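Local coordinates for Can2 (Sulfobacillus thermosulfidooxidans, PDB 7BDV), which acts as a CRISPR ancillary nuclease of dual specificity that binds cyclic tetra-adenylate and potentiates type III CRISPR defence, at residues Tyr283-Arg295 with Thr316-Ala329. Sequence-based numbering, arbitrary orientation.
With nucleotides of chain E.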
loop_
_atom_site.group_PDB
_atom_site.type_symbol
_atom_site.label_atom_id
_atom_site.label_comp_id
_atom_site.label_asym_id
_atom_site.label_seq_id
_atom_site.Cartn_x
_atom_site.Cartn_y
_atom_site.Cartn_z
ATOM N N TYR A 283 5.942 16.969 -8.463
ATOM C CA TYR A 283 7.291 17.535 -8.247
ATOM C C TYR A 283 8.290 16.445 -8.560
ATOM O O TYR A 283 8.182 15.398 -7.929
ATOM C CB TYR A 283 7.455 18.024 -6.808
ATOM C CG TYR A 283 8.744 18.758 -6.575
ATOM C CD1 TYR A 283 8.900 20.011 -7.105
ATOM C CD2 TYR A 283 9.800 18.216 -5.849
ATOM C CE1 TYR A 283 10.071 20.726 -6.937
ATOM C CE2 TYR A 283 10.978 18.917 -5.664
ATOM C CZ TYR A 283 11.115 20.177 -6.216
ATOM O OH TYR A 283 12.259 20.897 -6.084
ATOM N N HIS A 284 9.187 16.700 -9.519
ATOM C CA HIS A 284 10.179 15.714 -10.012
ATOM C C HIS A 284 9.443 14.464 -10.486
ATOM O O HIS A 284 9.886 13.361 -10.141
ATOM C CB HIS A 284 11.219 15.443 -8.910
ATOM C CG HIS A 284 12.095 16.611 -8.630
ATOM N ND1 HIS A 284 13.039 16.601 -7.613
ATOM C CD2 HIS A 284 12.190 17.814 -9.245
ATOM C CE1 HIS A 284 13.672 17.757 -7.611
ATOM N NE2 HIS A 284 13.154 18.530 -8.600
ATOM N N ASN A 285 8.324 14.628 -11.193
ATOM C CA ASN A 285 7.572 13.519 -11.831
ATOM C C ASN A 285 6.980 12.553 -10.798
ATOM O O ASN A 285 6.626 11.460 -11.191
ATOM C CB ASN A 285 8.470 12.749 -12.795
ATOM C CG ASN A 285 8.962 13.658 -13.895
ATOM O OD1 ASN A 285 8.152 14.349 -14.513
ATOM N ND2 ASN A 285 10.274 13.721 -14.090
ATOM N N LYS A 286 6.849 12.963 -9.543
ATOM C CA LYS A 286 6.218 12.139 -8.479
ATOM C C LYS A 286 4.959 12.838 -7.982
ATOM O O LYS A 286 5.042 14.082 -7.738
ATOM C CB LYS A 286 7.202 11.954 -7.325
ATOM C CG LYS A 286 8.419 11.109 -7.635
ATOM C CD LYS A 286 9.262 10.917 -6.381
ATOM C CE LYS A 286 10.665 10.421 -6.638
ATOM N NZ LYS A 286 11.562 11.552 -6.987
ATOM N N LEU A 287 3.854 12.099 -7.849
ATOM C CA LEU A 287 2.603 12.680 -7.331
ATOM C C LEU A 287 2.712 12.800 -5.812
ATOM O O LEU A 287 3.096 11.825 -5.156
ATOM C CB LEU A 287 1.405 11.862 -7.772
ATOM C CG LEU A 287 0.069 12.543 -7.549
ATOM C CD1 LEU A 287 -0.080 13.745 -8.462
ATOM C CD2 LEU A 287 -1.058 11.567 -7.787
ATOM N N HIS A 288 2.421 13.990 -5.315
ATOM C CA HIS A 288 2.425 14.365 -3.883
ATOM C C HIS A 288 0.974 14.585 -3.474
ATOM O O HIS A 288 0.282 15.378 -4.132
ATOM C CB HIS A 288 3.289 15.602 -3.681
ATOM C CG HIS A 288 4.752 15.423 -3.852
ATOM N ND1 HIS A 288 5.323 15.151 -5.077
ATOM C CD2 HIS A 288 5.779 15.550 -2.976
ATOM C CE1 HIS A 288 6.635 15.068 -4.938
ATOM N NE2 HIS A 288 6.942 15.307 -3.648
ATOM N N VAL A 289 0.526 13.885 -2.432
ATOM C CA VAL A 289 -0.840 13.995 -1.864
ATOM C C VAL A 289 -0.713 14.474 -0.412
ATOM O O VAL A 289 0.028 13.828 0.374
ATOM C CB VAL A 289 -1.564 12.644 -1.999
ATOM C CG1 VAL A 289 -2.970 12.665 -1.423
ATOM C CG2 VAL A 289 -1.576 12.170 -3.457
ATOM N N ILE A 290 -1.386 15.566 -0.060
ATOM C CA ILE A 290 -1.525 16.042 1.355
ATOM C C ILE A 290 -2.967 15.795 1.815
ATOM O O ILE A 290 -3.901 16.180 1.081
ATOM C CB ILE A 290 -1.135 17.517 1.496
ATOM C CG1 ILE A 290 0.258 17.780 0.941
ATOM C CG2 ILE A 290 -1.265 17.983 2.945
ATOM C CD1 ILE A 290 0.549 19.217 0.719
ATOM N N GLU A 291 -3.125 15.088 2.936
ATOM C CA GLU A 291 -4.362 15.033 3.757
ATOM C C GLU A 291 -4.277 16.122 4.838
ATOM O O GLU A 291 -3.358 16.071 5.691
ATOM C CB GLU A 291 -4.502 13.627 4.352
ATOM C CG GLU A 291 -5.779 13.402 5.135
ATOM C CD GLU A 291 -7.041 13.240 4.299
ATOM O OE1 GLU A 291 -6.944 13.205 3.038
ATOM O OE2 GLU A 291 -8.123 13.113 4.916
ATOM N N CYS A 292 -5.147 17.139 4.768
ATOM C CA CYS A 292 -5.177 18.273 5.744
ATOM C C CYS A 292 -6.603 18.612 6.197
ATOM O O CYS A 292 -6.737 19.563 6.984
ATOM C CB CYS A 292 -4.477 19.497 5.168
ATOM S SG CYS A 292 -4.951 19.814 3.451
ATOM N N LYS A 293 -7.615 17.853 5.752
ATOM C CA LYS A 293 -9.015 17.943 6.243
ATOM C C LYS A 293 -9.099 17.484 7.709
ATOM O O LYS A 293 -8.597 16.401 8.008
ATOM C CB LYS A 293 -9.963 17.118 5.371
ATOM C CG LYS A 293 -10.641 17.900 4.257
ATOM N N THR A 294 -9.717 18.296 8.567
ATOM C CA THR A 294 -10.119 17.962 9.969
ATOM C C THR A 294 -11.646 17.870 9.993
ATOM O O THR A 294 -12.259 18.968 9.975
ATOM C CB THR A 294 -9.658 19.032 10.979
ATOM O OG1 THR A 294 -8.328 19.474 10.702
ATOM C CG2 THR A 294 -9.680 18.557 12.416
ATOM N N ARG A 295 -12.243 16.670 9.918
ATOM C CA ARG A 295 -13.739 16.520 9.928
ATOM C C ARG A 295 -14.221 15.250 10.648
ATOM O O ARG A 295 -15.433 15.076 10.686
ATOM C CB ARG A 295 -14.294 16.573 8.497
ATOM C CG ARG A 295 -13.865 17.830 7.753
ATOM C CD ARG A 295 -14.666 18.177 6.535
ATOM N NE ARG A 295 -13.892 19.105 5.721
ATOM C CZ ARG A 295 -14.001 19.256 4.401
ATOM N NH1 ARG A 295 -14.897 18.559 3.716
ATOM N NH2 ARG A 295 -13.210 20.113 3.772
ATOM N N THR A 316 -3.347 6.348 -1.651
ATOM C CA THR A 316 -2.143 6.921 -2.288
ATOM C C THR A 316 -1.367 5.823 -3.012
ATOM O O THR A 316 -0.836 6.101 -4.092
ATOM C CB THR A 316 -1.296 7.760 -1.328
ATOM O OG1 THR A 316 -0.601 6.890 -0.437
ATOM C CG2 THR A 316 -2.143 8.797 -0.626
ATOM N N ASN A 317 -1.320 4.623 -2.448
ATOM C CA ASN A 317 -0.652 3.466 -3.077
ATOM C C ASN A 317 -1.394 3.085 -4.371
ATOM O O ASN A 317 -0.713 2.774 -5.353
ATOM C CB ASN A 317 -0.479 2.317 -2.079
ATOM C CG ASN A 317 0.690 2.541 -1.132
ATOM N N ARG A 318 -2.726 3.119 -4.394
ATOM C CA ARG A 318 -3.516 2.766 -5.606
ATOM C C ARG A 318 -3.416 3.888 -6.664
ATOM O O ARG A 318 -3.263 3.559 -7.858
ATOM C CB ARG A 318 -4.957 2.445 -5.198
ATOM C CG ARG A 318 -5.715 1.506 -6.131
ATOM C CD ARG A 318 -5.285 0.053 -6.050
ATOM N NE ARG A 318 -5.238 -0.467 -4.682
ATOM C CZ ARG A 318 -4.730 -1.651 -4.338
ATOM N NH1 ARG A 318 -4.206 -2.455 -5.252
ATOM N NH2 ARG A 318 -4.751 -2.034 -3.074
ATOM N N VAL A 319 -3.436 5.156 -6.261
ATOM C CA VAL A 319 -3.615 6.316 -7.192
ATOM C C VAL A 319 -2.258 6.784 -7.716
ATOM O O VAL A 319 -2.196 7.230 -8.873
ATOM C CB VAL A 319 -4.359 7.457 -6.477
ATOM C CG1 VAL A 319 -4.136 8.830 -7.108
ATOM C CG2 VAL A 319 -5.835 7.098 -6.356
ATOM N N ALA A 320 -1.237 6.745 -6.859
ATOM C CA ALA A 320 0.079 7.360 -7.068
ATOM C C ALA A 320 1.174 6.288 -7.189
ATOM O O ALA A 320 2.293 6.662 -7.520
ATOM C CB ALA A 320 0.354 8.313 -5.927
ATOM N N GLY A 321 0.866 5.013 -6.930
ATOM C CA GLY A 321 1.832 3.912 -7.032
ATOM C C GLY A 321 2.902 3.995 -5.954
ATOM O O GLY A 321 2.776 4.815 -5.068
ATOM N N ILE A 322 3.963 3.205 -6.082
ATOM C CA ILE A 322 4.943 2.929 -4.987
ATOM C C ILE A 322 5.866 4.142 -4.828
ATOM O O ILE A 322 6.339 4.353 -3.705
ATOM C CB ILE A 322 5.699 1.594 -5.207
ATOM C CG1 ILE A 322 6.578 1.264 -3.987
ATOM C CG2 ILE A 322 6.489 1.587 -6.514
ATOM C CD1 ILE A 322 7.185 -0.131 -3.958
ATOM N N LYS A 323 6.082 4.935 -5.883
ATOM C CA LYS A 323 6.963 6.129 -5.846
ATOM C C LYS A 323 6.166 7.397 -5.487
ATOM O O LYS A 323 6.791 8.485 -5.384
ATOM C CB LYS A 323 7.689 6.328 -7.181
ATOM C CG LYS A 323 8.549 5.164 -7.632
ATOM C CD LYS A 323 9.575 4.729 -6.610
ATOM C CE LYS A 323 10.589 3.766 -7.195
ATOM N NZ LYS A 323 11.933 3.978 -6.611
ATOM N N GLY A 324 4.842 7.302 -5.369
ATOM C CA GLY A 324 3.972 8.405 -4.913
ATOM C C GLY A 324 4.263 8.754 -3.465
ATOM O O GLY A 324 4.770 7.880 -2.742
ATOM N N LYS A 325 4.017 10.000 -3.065
ATOM C CA LYS A 325 4.411 10.541 -1.739
ATOM C C LYS A 325 3.181 11.140 -1.067
ATOM O O LYS A 325 2.431 11.865 -1.731
ATOM C CB LYS A 325 5.534 11.567 -1.904
ATOM C CG LYS A 325 6.864 10.946 -2.283
ATOM C CD LYS A 325 7.884 11.902 -2.768
ATOM C CE LYS A 325 8.474 12.732 -1.648
ATOM N NZ LYS A 325 9.337 13.784 -2.240
ATOM N N SER A 326 2.986 10.833 0.211
ATOM C CA SER A 326 1.788 11.204 0.998
ATOM C C SER A 326 2.233 11.927 2.262
ATOM O O SER A 326 3.259 11.604 2.857
ATOM C CB SER A 326 0.950 9.998 1.281
ATOM O OG SER A 326 1.706 9.032 2.002
HETATM N N MSE A 327 1.484 12.957 2.647
HETATM C CA MSE A 327 1.748 13.674 3.886
HETATM C C MSE A 327 0.440 13.854 4.636
HETATM O O MSE A 327 -0.607 14.054 4.020
HETATM C CB MSE A 327 2.351 15.053 3.626
HETATM C CG MSE A 327 2.316 15.948 4.858
HETATM SE SE MSE A 327 3.258 17.595 4.553
HETATM C CE MSE A 327 5.102 17.237 5.161
ATOM N N PHE A 328 0.527 13.778 5.966
ATOM C CA PHE A 328 -0.607 14.061 6.826
ATOM C C PHE A 328 -0.279 15.315 7.625
ATOM O O PHE A 328 0.663 15.307 8.442
ATOM C CB PHE A 328 -0.935 12.830 7.676
ATOM C CG PHE A 328 -2.082 12.997 8.637
ATOM C CD1 PHE A 328 -3.137 13.850 8.355
ATOM C CD2 PHE A 328 -2.138 12.265 9.815
ATOM C CE1 PHE A 328 -4.199 13.988 9.229
ATOM C CE2 PHE A 328 -3.214 12.396 10.687
ATOM C CZ PHE A 328 -4.236 13.257 10.391
ATOM N N ALA A 329 -1.000 16.394 7.355
ATOM C CA ALA A 329 -0.819 17.725 7.979
ATOM C C ALA A 329 -2.012 18.010 8.884
ATOM O O ALA A 329 -3.159 17.785 8.442
ATOM C CB ALA A 329 -0.662 18.789 6.901
ATOM P P A E 1 7.337 -3.111 -11.810
ATOM O OP1 A E 1 6.291 -2.512 -12.733
ATOM O OP2 A E 1 6.948 -2.852 -10.363
ATOM O "O5'" A E 1 8.751 -2.461 -12.129
ATOM C "C5'" A E 1 8.832 -1.040 -12.093
ATOM C "C4'" A E 1 10.282 -0.681 -12.078
ATOM O "O4'" A E 1 10.405 0.710 -12.438
ATOM C "C3'" A E 1 10.980 -0.798 -10.719
ATOM O "O3'" A E 1 12.357 -0.863 -10.938
ATOM C "C2'" A E 1 10.749 0.581 -10.131
ATOM O "O2'" A E 1 11.701 0.860 -9.129
ATOM C "C1'" A E 1 11.028 1.409 -11.387
ATOM N N9 A E 1 10.538 2.747 -11.455
ATOM C C8 A E 1 11.223 3.793 -12.004
ATOM N N7 A E 1 10.551 4.909 -11.987
ATOM C C5 A E 1 9.342 4.569 -11.424
ATOM C C6 A E 1 8.191 5.320 -11.147
ATOM N N6 A E 1 8.065 6.611 -11.420
ATOM N N1 A E 1 7.151 4.664 -10.604
ATOM C C2 A E 1 7.271 3.365 -10.336
ATOM N N3 A E 1 8.299 2.572 -10.513
ATOM C C4 A E 1 9.312 3.230 -11.097
HETATM O O HOH W 1 -5.728 17.223 9.643
#
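His-288 and Lys-325 lie side by side on paired parallel strands, 286-291 and 325-329. With helix 306-320 these strands form a beta-alpha-beta crossover in the Card1-like endonuclease domain, a member of the PDDEXK clan. Lys-325 runs along the imidazole, CB over one face near the rim. Its chain bends at chi3 (74°), and NZ gives a hydrogen bond to His-288 NE2 at 3.2 Å, tilted 30° from the ring plane. NZ also bonds to Trp-363 O. The other ring nitrogen, His-288 ND1, donates to Lys-286 O at 2.9 Å, so both nitrogens are engaged and the ring rotation is fixed. Phe-281 stacks on this ring. Ile-290 and Met-327, a selenomethionine, follow on the same face, and both touch Trp-363 of helix 356-365. The other face meets the crossover helix. Val-289 CG1 packs on Thr-316 CG2 at 4.0 Å. Leu-287 CD2 touches Ala-320 CB at 4.0 Å and, in a different direction, Val-319 CG1 at 4.2 Å. In the turn just before strand 325-329, Lys-323 CG touches adenine N1 of A1 of chain E at 3.3 Å. At the far end, the Phe-328 ring turns its edge to Glu-291 O, with CD1 3.5 Å from that oxygen.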